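Local structure of hydrolase (Rhizobium meliloti, 5HOE) at residues F193-A196 and G197-I200. The protein is a carbohydrate acetylesterase of the GDSL-like SGNH hydrolase clan, probably acting by cleaving acetyl ester bonds. Residues are numbered along the deposited sequence; the frame is centred on the assembly and turned at random.
Sequences FFAA and GDCI
A196 O takes two backbone N-H groups, from C199 and I200, while A195 O takes a third, from D198, so the chain leaves strand 192-195 through two overlapping type I beta turns, A195-D198 and A196-C199. This strand lies at the edge of the five-stranded parallel sheet of the SGNH hydrolase fold, and the turns start the loop that leads to helix 212-229. D198 N lies 3.0 Å from A195 O, closing the first turn. At A196 O the two donors arrive from different directions: C199 N, closing the second turn, lies above the carbonyl plane, whereas I200 N, 2.9 Å from A196 O, comes nearly along the C=O axis, with a C=O...N angle of 164°. This last bond adds an i to i+4 link to the same oxygen.

Side chains pack around the turns. The carboxylate of D198 lies against the A195 methyl, OD2 being 3.5 Å from A195 CB; with CG beside the backbone N (chi1 -71°), the group is turned back toward that methyl. F194 reaches forward with CG anti to its backbone N (chi1 177°), bringing the ring's far end, CZ, to 4.0 Å from C199 CB. F194 and C199 also touch helix 212-229, through I222 and A221, whereas A196 and I200 both pack on P154. I200 CG1 also comes within 3.3 Å of the same A196 O and 4.3 Å of A196 CB.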
loop_
_atom_site.group_PDB
_atom_site.type_symbol
_atom_site.label_atom_id
_atom_site.label_comp_id
_atom_site.label_asym_id
_atom_site.label_seq_id
_atom_site.Cartn_x
_atom_site.Cartn_y
_atom_site.Cartn_z
ATOM N N PHE A 193 -20.036 15.319 -27.912
ATOM C CA PHE A 193 -20.803 15.648 -26.717
ATOM C C PHE A 193 -22.307 15.630 -26.979
ATOM O O PHE A 193 -22.773 16.087 -28.033
ATOM C CB PHE A 193 -20.455 17.038 -26.170
ATOM C CG PHE A 193 -21.333 17.461 -25.025
ATOM C CD1 PHE A 193 -21.237 16.830 -23.793
ATOM C CD2 PHE A 193 -22.262 18.478 -25.176
ATOM C CE1 PHE A 193 -22.048 17.191 -22.738
ATOM C CE2 PHE A 193 -23.079 18.847 -24.117
ATOM C CZ PHE A 193 -22.955 18.212 -22.885
ATOM N N PHE A 194 -23.063 15.133 -25.991
ATOM C CA PHE A 194 -24.529 15.138 -26.028
ATOM C C PHE A 194 -25.077 15.398 -24.635
ATOM O O PHE A 194 -24.714 14.700 -23.687
ATOM C CB PHE A 194 -25.094 13.816 -26.565
ATOM C CG PHE A 194 -26.592 13.764 -26.541
ATOM C CD1 PHE A 194 -27.333 14.608 -27.354
ATOM C CD2 PHE A 194 -27.274 12.912 -25.679
ATOM C CE1 PHE A 194 -28.718 14.580 -27.324
ATOM C CE2 PHE A 194 -28.646 12.893 -25.655
ATOM C CZ PHE A 194 -29.365 13.725 -26.471
ATOM N N ALA A 195 -25.928 16.416 -24.502
ATOM C CA ALA A 195 -26.568 16.726 -23.225
ATOM C C ALA A 195 -27.900 15.981 -23.130
ATOM O O ALA A 195 -28.875 16.333 -23.798
ATOM C CB ALA A 195 -26.784 18.226 -23.076
ATOM N N ALA A 196 -27.953 14.939 -22.302
ATOM C CA ALA A 196 -29.212 14.210 -22.178
ATOM C C ALA A 196 -30.344 15.132 -21.736
ATOM O O ALA A 196 -31.492 14.956 -22.167
ATOM C CB ALA A 196 -29.048 13.031 -21.217
ATOM N N GLY A 197 -30.048 16.125 -20.895
ATOM C CA GLY A 197 -31.063 17.036 -20.391
ATOM C C GLY A 197 -31.670 17.958 -21.433
ATOM O O GLY A 197 -32.672 18.617 -21.130
ATOM N N ASP A 198 -31.073 18.056 -22.627
ATOM C CA ASP A 198 -31.683 18.788 -23.725
ATOM C C ASP A 198 -32.825 18.013 -24.355
ATOM O O ASP A 198 -33.630 18.599 -25.089
ATOM C CB ASP A 198 -30.635 19.110 -24.792
ATOM C CG ASP A 198 -29.635 20.172 -24.337
ATOM O OD1 ASP A 198 -29.838 20.808 -23.275
ATOM O OD2 ASP A 198 -28.645 20.382 -25.062
ATOM N N CYS A 199 -32.940 16.735 -24.030
ATOM C CA CYS A 199 -33.881 15.830 -24.654
ATOM C C CYS A 199 -34.815 15.155 -23.661
ATOM O O CYS A 199 -35.977 14.912 -23.990
ATOM C CB CYS A 199 -33.094 14.756 -25.417
ATOM S SG CYS A 199 -34.083 13.431 -26.030
ATOM N N ILE A 200 -34.346 14.870 -22.449
ATOM C CA ILE A 200 -35.124 14.161 -21.440
ATOM C C ILE A 200 -34.943 14.841 -20.089
ATOM O O ILE A 200 -34.079 15.696 -19.904
ATOM C CB ILE A 200 -34.735 12.659 -21.359
ATOM C CG1 ILE A 200 -33.274 12.502 -20.897
ATOM C CG2 ILE A 200 -35.009 11.954 -22.713
ATOM C CD1 ILE A 200 -33.000 11.207 -20.173
#